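Local coordinates for alpha-n-acetylglucosaminidase family protein (Clostridium perfringens, PDB 4A41), which binds galactose through a family 32 carbohydrate-binding module, part of a larger enzyme that probably removes terminal alpha-linked N-acetylglucosamine from glycans, at residues A[75-80]-A[138-143]; A[85-90]-A[125-130]; A[97-102]-A[119-124]. All coordinates share one frame; numbering follows the deposited sequence.

Interaction 1 (A[75-80]-A[138-143]); sequences LELGGS and THVKLV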
# COMPACT_ATOMS: atom_id res chain seq x y z
N LEU A 75 2.25 -4.35 -4.98
CA LEU A 75 1.20 -5.04 -5.70
C LEU A 75 1.71 -5.42 -7.08
O LEU A 75 2.04 -4.54 -7.89
CB LEU A 75 -0.03 -4.12 -5.81
CG LEU A 75 -0.54 -3.53 -4.50
CD1 LEU A 75 -1.79 -2.71 -4.82
CD2 LEU A 75 -0.80 -4.60 -3.42
N GLU A 76 1.76 -6.73 -7.34
CA GLU A 76 2.00 -7.21 -8.71
C GLU A 76 0.62 -7.20 -9.37
O GLU A 76 -0.32 -7.85 -8.88
CB GLU A 76 2.61 -8.60 -8.68
CG GLU A 76 2.96 -9.17 -10.06
CD GLU A 76 1.85 -10.03 -10.59
OE1 GLU A 76 1.48 -11.03 -9.92
OE2 GLU A 76 1.35 -9.75 -11.71
N LEU A 77 0.51 -6.47 -10.48
CA LEU A 77 -0.83 -6.06 -11.01
C LEU A 77 -1.62 -7.12 -11.79
O LEU A 77 -2.82 -6.96 -11.99
CB LEU A 77 -0.69 -4.81 -11.90
CG LEU A 77 -0.13 -3.54 -11.21
CD1 LEU A 77 -0.10 -2.42 -12.19
CD2 LEU A 77 -0.98 -3.14 -10.02
N GLY A 78 -0.92 -8.14 -12.27
CA GLY A 78 -1.53 -9.15 -13.13
C GLY A 78 -1.43 -8.80 -14.59
O GLY A 78 -2.13 -9.41 -15.42
N GLY A 79 -0.58 -7.85 -14.93
CA GLY A 79 -0.31 -7.44 -16.30
C GLY A 79 0.53 -6.17 -16.28
O GLY A 79 0.91 -5.66 -15.20
N SER A 80 0.87 -5.70 -17.48
CA SER A 80 1.61 -4.46 -17.64
C SER A 80 0.63 -3.40 -18.08
O SER A 80 0.11 -3.43 -19.21
CB SER A 80 2.71 -4.66 -18.67
OG SER A 80 3.38 -3.43 -18.87
N THR A 138 4.15 -3.15 -14.18
CA THR A 138 3.66 -4.47 -13.76
C THR A 138 3.52 -4.59 -12.25
O THR A 138 2.84 -5.51 -11.76
CB THR A 138 4.61 -5.61 -14.21
OG1 THR A 138 5.96 -5.36 -13.79
CG2 THR A 138 4.58 -5.72 -15.75
N HIS A 139 4.14 -3.65 -11.53
CA HIS A 139 4.16 -3.67 -10.06
C HIS A 139 4.09 -2.24 -9.57
O HIS A 139 4.70 -1.34 -10.18
CB HIS A 139 5.49 -4.23 -9.50
CG HIS A 139 5.75 -5.66 -9.84
ND1 HIS A 139 6.05 -6.09 -11.12
CD2 HIS A 139 5.80 -6.77 -9.06
CE1 HIS A 139 6.24 -7.40 -11.11
NE2 HIS A 139 6.08 -7.84 -9.88
N VAL A 140 3.39 -2.04 -8.46
CA VAL A 140 3.33 -0.76 -7.76
C VAL A 140 3.69 -0.96 -6.30
O VAL A 140 3.16 -1.86 -5.66
CB VAL A 140 1.91 -0.14 -7.86
CG1 VAL A 140 1.81 1.18 -7.08
CG2 VAL A 140 1.53 0.08 -9.32
N LYS A 141 4.60 -0.13 -5.80
CA LYS A 141 5.11 -0.26 -4.44
C LYS A 141 4.77 1.01 -3.68
O LYS A 141 5.15 2.14 -4.06
CB LYS A 141 6.62 -0.52 -4.43
CG LYS A 141 7.21 -0.54 -3.01
CD LYS A 141 8.75 -0.59 -2.98
CE LYS A 141 9.32 -1.80 -3.68
NZ LYS A 141 10.82 -1.81 -3.43
N LEU A 142 4.06 0.84 -2.59
CA LEU A 142 3.81 1.94 -1.66
C LEU A 142 4.81 1.88 -0.50
O LEU A 142 4.84 0.89 0.25
CB LEU A 142 2.38 1.92 -1.10
CG LEU A 142 2.06 3.01 -0.06
CD1 LEU A 142 2.15 4.41 -0.64
CD2 LEU A 142 0.66 2.73 0.52
N VAL A 143 5.66 2.91 -0.41
CA VAL A 143 6.70 3.00 0.63
C VAL A 143 6.19 3.91 1.74
O VAL A 143 5.88 5.09 1.54
CB VAL A 143 8.03 3.55 0.07
CG1 VAL A 143 9.09 3.58 1.16
CG2 VAL A 143 8.52 2.76 -1.14
O HOH W 1 2.08 -7.91 -13.22
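Leu75 and Val140 face each other as a hydrogen-bonded pair in the five-stranded antiparallel sheet of the beta-sandwich that characterises F5/8 type C domains, among them family 32 carbohydrate-binding modules. Leu75 N donates to Val140 O at 2.7 Å, and Val140 N answers to Leu75 O at 2.9 Å. Two residues on, Leu77 N points almost straight at Thr138 O (2.8 Å, 174° at the hydrogen). Between these bonds sits the non-hydrogen-bonded pair Glu76 and His139, on the other face of the sheet from Leu75 and Val140. With CG of Glu76 anti to the backbone N (chi1 -177°), its methylene meets the imidazole obliquely, Glu76 CG lying 3.4 Å from His139 NE2. A bend at chi2 then carries the carboxylate toward the corner of its own chain, where Glu76 OE2 accepts Gly78 N at 2.8 Å from above the carboxylate plane. The imidazole is hydrogen-bonded at its edge, His139 ND1 to Thr138 OG1 in the ring plane (2.8 Å), and Thr138 OG1 also bonds Ser107 O. Leu77 CD1 packs against Val140 CG2 at 4.1 Å. Thr138 and His139 together oppose Ser107 of strand 102-107 as a classic beta bulge, while Leu77 and Val140 meet Ile83 of strand 80-89 in the second sheet.

Interaction 2 (A[85-90]-A[125-130]); sequences KFTYLP and GSLKTL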
# COMPACT_ATOMS: atom_id res chain seq x y z
N LYS A 85 -3.55 6.48 -11.48
CA LYS A 85 -4.08 6.86 -10.18
C LYS A 85 -3.88 5.71 -9.19
O LYS A 85 -3.80 4.54 -9.58
CB LYS A 85 -5.57 7.24 -10.32
CG LYS A 85 -6.26 7.67 -9.01
CD LYS A 85 -7.64 8.27 -9.31
CE LYS A 85 -8.71 7.23 -9.51
NZ LYS A 85 -10.12 7.81 -9.45
N PHE A 86 -3.78 6.06 -7.91
CA PHE A 86 -3.58 5.10 -6.84
C PHE A 86 -4.34 5.58 -5.63
O PHE A 86 -4.26 6.77 -5.31
CB PHE A 86 -2.08 4.99 -6.52
CG PHE A 86 -1.77 4.03 -5.39
CD1 PHE A 86 -1.51 2.68 -5.65
CD2 PHE A 86 -1.65 4.50 -4.07
CE1 PHE A 86 -1.19 1.81 -4.63
CE2 PHE A 86 -1.33 3.62 -3.02
CZ PHE A 86 -1.11 2.28 -3.30
N THR A 87 -5.07 4.71 -4.95
CA THR A 87 -5.75 5.16 -3.73
C THR A 87 -5.33 4.31 -2.55
O THR A 87 -5.11 3.10 -2.68
CB THR A 87 -7.30 5.16 -3.86
OG1 THR A 87 -7.78 3.81 -4.10
CG2 THR A 87 -7.75 6.11 -5.01
N TYR A 88 -5.18 5.00 -1.40
CA TYR A 88 -4.82 4.38 -0.14
C TYR A 88 -5.96 4.63 0.83
O TYR A 88 -6.24 5.79 1.14
CB TYR A 88 -3.51 5.02 0.37
CG TYR A 88 -3.21 4.81 1.84
CD1 TYR A 88 -2.92 3.55 2.34
CD2 TYR A 88 -3.24 5.89 2.72
CE1 TYR A 88 -2.63 3.37 3.70
CE2 TYR A 88 -2.98 5.70 4.09
CZ TYR A 88 -2.68 4.44 4.57
OH TYR A 88 -2.40 4.22 5.90
N LEU A 89 -6.61 3.55 1.28
CA LEU A 89 -7.64 3.64 2.31
C LEU A 89 -7.06 3.16 3.63
O LEU A 89 -6.67 1.99 3.76
CB LEU A 89 -8.89 2.81 1.94
CG LEU A 89 -10.02 2.87 2.98
CD1 LEU A 89 -10.65 4.27 2.97
CD2 LEU A 89 -11.08 1.80 2.68
N PRO A 90 -6.95 4.07 4.62
CA PRO A 90 -6.47 3.68 5.93
C PRO A 90 -7.45 2.78 6.64
O PRO A 90 -8.64 2.69 6.28
CB PRO A 90 -6.44 5.01 6.71
CG PRO A 90 -6.30 6.08 5.64
CD PRO A 90 -7.12 5.53 4.50
N GLY A 125 -8.56 9.00 8.79
CA GLY A 125 -9.02 7.82 8.03
C GLY A 125 -9.52 8.10 6.62
O GLY A 125 -10.04 7.20 5.98
N SER A 126 -9.36 9.33 6.13
CA SER A 126 -9.83 9.66 4.79
C SER A 126 -9.06 8.89 3.72
O SER A 126 -7.85 8.68 3.85
CB SER A 126 -9.72 11.16 4.53
OG SER A 126 -8.38 11.56 4.53
N LEU A 127 -9.76 8.52 2.66
CA LEU A 127 -9.14 8.00 1.44
C LEU A 127 -8.11 9.00 0.95
O LEU A 127 -8.40 10.22 0.85
CB LEU A 127 -10.18 7.77 0.35
CG LEU A 127 -9.70 7.08 -0.92
CD1 LEU A 127 -9.38 5.59 -0.64
CD2 LEU A 127 -10.72 7.22 -2.05
N LYS A 128 -6.93 8.50 0.63
CA LYS A 128 -5.86 9.33 0.08
C LYS A 128 -5.68 8.92 -1.38
O LYS A 128 -5.44 7.74 -1.70
CB LYS A 128 -4.53 9.16 0.85
CG LYS A 128 -4.59 9.39 2.38
CD LYS A 128 -5.31 10.73 2.73
CE LYS A 128 -5.12 11.08 4.23
NZ LYS A 128 -5.63 9.98 5.15
N THR A 129 -5.75 9.92 -2.27
CA THR A 129 -5.66 9.64 -3.70
C THR A 129 -4.44 10.29 -4.33
O THR A 129 -4.16 11.49 -4.09
CB THR A 129 -6.94 10.17 -4.40
OG1 THR A 129 -8.08 9.50 -3.86
CG2 THR A 129 -6.90 9.96 -5.91
N LEU A 130 -3.74 9.50 -5.13
CA LEU A 130 -2.60 10.00 -5.94
C LEU A 130 -2.98 9.94 -7.39
O LEU A 130 -3.52 8.94 -7.86
CB LEU A 130 -1.33 9.19 -5.70
CG LEU A 130 -0.87 9.08 -4.24
CD1 LEU A 130 0.26 8.08 -4.10
CD2 LEU A 130 -0.46 10.45 -3.71
O HOH W 2 -10.77 4.81 6.86
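Strand 85-89 runs antiparallel to strand 128-130, their axes 4.7 Å apart at closest and 164° between directions, pairing Phe86 with Leu130 and Tyr88 with Lys128 along the edge of the four-stranded sheet of the beta-sandwich. Each pair exchanges two backbone bonds; Leu130 N reaches Phe86 O at 2.8 Å, nearly in line at the hydrogen (175°). Thr87 and Thr129 form the non-hydrogen-bonded pair between them, side by side on the other face, with Thr87 CG2 3.6 Å from Thr129 OG1. Next along, Leu127 crosses Leu89 at about a right angle and sets its CD1 3.8 Å from Leu89 CB. On the face turned to the other sheet, Phe86 and Leu130 point the same way toward Leu104. Tyr88 and Lys128 lie alongside each other, Lys128 CG coming to the ring edge 3.8 Å from Tyr88 CD2, while Pro90 N sits over one face of the ring. The phenol oxygen, Tyr88 OH, is bonded to Ser153 O and Ile99 N, which fixes the ring at its far end. Lys128, bent at chi2 (-50°) and again at chi4, curls back along its own chain until NZ donates to Ser126 O at 2.9 Å.

Interaction 3 (A[97-102]-A[119-124]); sequences GNITKY and GNWDDS
Asp122 OD1 receives two donors from Ser124, and the turn they fix presents the intervening carbonyl, Asp123 O, to Asn98 across the contact. Ser124 OG lies 2.6 Å from Asp122 OD1 on its syn side, and Ser124 N lies 2.8 Å from the same atom on its anti side, both from one face of the carboxylate; the backbone bond makes this an Asx turn. Asn98 ND2 then donates to Asp123 O at 2.8 Å, a fairly straight bond (165° at the hydrogen) in the plane of the amide but well above that of the carbonyl. A water joins Ile99 O to Asp122 O. Further along, Trp121 N donates to Thr100 O at 2.9 Å, and Tyr102 and Gly119 exchange a pair of backbone bonds. Most of the packing is aromatic. Tyr102 CG stands between the backbone N and the carbonyl carbon (chi1 66°), a torsion that swings the phenol ring across the neighbouring segment. One face stacks on the six-membered ring of Trp121, with centroids 4.0 Å apart and planes tilted 23°; the opposite face lies against Gly119, whose N is 3.3 Å above the ring plane. Without a side chain, Gly119 lets the ring lie this close. The Trp121 indole thus carries Tyr102 on one face while Tyr88 meets it with its plane nearly parallel. Ile99 O lies in the indole plane at its edge, with Ile99 CG2 4.0 Å from Trp121 CE3. Asn98 also touches Arg91, a residue of the galactose pocket, and its side chain is about 9 Å from the sugar. Thr100 and Lys101 oppose Glu146 as a classic beta bulge. Trp121, packed against Leu142 of one sheet and Leu130 of the other, lies between the two sheets of the beta-sandwich typical of F5/8 type C domains.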
# COMPACT_ATOMS: atom_id res chain seq x y z
N GLY A 97 -0.40 3.04 12.26
CA GLY A 97 0.05 2.71 10.91
C GLY A 97 -0.50 3.60 9.80
O GLY A 97 -0.09 3.46 8.64
N ASN A 98 -1.40 4.53 10.12
CA ASN A 98 -1.85 5.48 9.11
C ASN A 98 -0.62 6.18 8.55
O ASN A 98 0.19 6.78 9.29
CB ASN A 98 -2.84 6.51 9.69
CG ASN A 98 -4.23 5.94 9.86
OD1 ASN A 98 -4.45 4.73 9.71
ND2 ASN A 98 -5.19 6.80 10.20
N ILE A 99 -0.45 6.04 7.23
CA ILE A 99 0.79 6.46 6.61
C ILE A 99 0.77 7.98 6.41
O ILE A 99 -0.18 8.50 5.82
CB ILE A 99 1.03 5.70 5.28
CG1 ILE A 99 1.19 4.22 5.54
CG2 ILE A 99 2.24 6.30 4.52
CD1 ILE A 99 1.10 3.33 4.27
N THR A 100 1.81 8.66 6.88
CA THR A 100 1.81 10.13 6.82
C THR A 100 2.93 10.70 5.97
O THR A 100 2.90 11.88 5.63
CB THR A 100 1.87 10.74 8.22
OG1 THR A 100 3.00 10.20 8.89
CG2 THR A 100 0.56 10.41 9.00
N LYS A 101 3.91 9.87 5.61
CA LYS A 101 4.91 10.29 4.64
C LYS A 101 5.20 9.08 3.75
O LYS A 101 5.51 7.99 4.24
CB LYS A 101 6.20 10.76 5.34
CG LYS A 101 7.19 11.41 4.37
CD LYS A 101 8.48 11.83 5.07
CE LYS A 101 9.23 12.77 4.14
NZ LYS A 101 10.49 13.36 4.69
N TYR A 102 5.08 9.27 2.44
CA TYR A 102 5.07 8.13 1.50
C TYR A 102 5.90 8.42 0.27
O TYR A 102 6.19 9.59 -0.06
CB TYR A 102 3.63 7.82 1.03
CG TYR A 102 3.08 8.95 0.19
CD1 TYR A 102 3.31 9.03 -1.20
CD2 TYR A 102 2.39 9.99 0.79
CE1 TYR A 102 2.83 10.14 -1.94
CE2 TYR A 102 1.91 11.07 0.07
CZ TYR A 102 2.13 11.15 -1.28
OH TYR A 102 1.62 12.26 -1.94
N GLY A 119 5.20 12.47 -0.96
CA GLY A 119 4.55 13.54 -0.22
C GLY A 119 4.13 13.15 1.18
O GLY A 119 4.56 12.14 1.75
N ASN A 120 3.33 14.05 1.74
CA ASN A 120 2.76 13.86 3.08
C ASN A 120 1.26 13.66 3.00
O ASN A 120 0.58 14.25 2.15
CB ASN A 120 3.03 15.10 3.95
CG ASN A 120 4.50 15.47 4.05
OD1 ASN A 120 4.85 16.66 3.97
ND2 ASN A 120 5.35 14.49 4.20
N TRP A 121 0.74 12.88 3.93
CA TRP A 121 -0.70 12.66 4.08
C TRP A 121 -1.07 12.95 5.51
O TRP A 121 -0.27 12.65 6.41
CB TRP A 121 -1.03 11.19 3.80
CG TRP A 121 -1.11 10.82 2.33
CD1 TRP A 121 -1.48 11.62 1.28
CD2 TRP A 121 -0.85 9.52 1.78
NE1 TRP A 121 -1.46 10.88 0.11
CE2 TRP A 121 -1.07 9.60 0.39
CE3 TRP A 121 -0.46 8.29 2.33
CZ2 TRP A 121 -0.91 8.50 -0.46
CZ3 TRP A 121 -0.29 7.19 1.48
CH2 TRP A 121 -0.50 7.31 0.09
N ASP A 122 -2.29 13.46 5.73
CA ASP A 122 -2.76 13.62 7.11
C ASP A 122 -3.04 12.26 7.74
O ASP A 122 -3.17 11.25 7.03
CB ASP A 122 -3.94 14.61 7.21
CG ASP A 122 -5.27 14.06 6.71
OD1 ASP A 122 -5.68 12.91 7.02
OD2 ASP A 122 -6.00 14.83 6.05
N ASP A 123 -3.10 12.22 9.07
CA ASP A 123 -3.29 10.94 9.75
C ASP A 123 -4.75 10.53 9.96
O ASP A 123 -5.03 9.57 10.69
CB ASP A 123 -2.51 10.90 11.05
CG ASP A 123 -3.06 11.84 12.11
OD1 ASP A 123 -4.19 12.36 11.98
OD2 ASP A 123 -2.33 12.04 13.11
N SER A 124 -5.69 11.23 9.32
CA SER A 124 -7.09 10.85 9.38
C SER A 124 -7.37 9.57 8.57
O SER A 124 -6.53 9.13 7.75
CB SER A 124 -7.98 11.98 8.90
OG SER A 124 -8.11 11.97 7.48
O HOH W 3 -3.04 8.70 6.10
O HOH W 4 0.47 14.40 -0.69

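From the N terminus, strand 71-77 comes first; interaction 1 pairs its end with strand 139-144, closing a long loop that holds both other contacts. The chain then turns into the second sheet, where strand 80-89 enters interaction 2 with strand 128-137 and closes a shorter loop inside the first. Within this shorter loop, interaction 3 joins residues 97-102 to 119-124, so the three contacts nest and none cross. Interactions 1 and 3 both reach the five-stranded sheet, and interaction 2 lies in the four-stranded one. Leu142 of interaction 1 packs on Phe86 and Tyr88 of interaction 2 and on Ile99 and Trp121 of interaction 3. Interactions 2 and 3 also meet directly, with Leu130 against Tyr102.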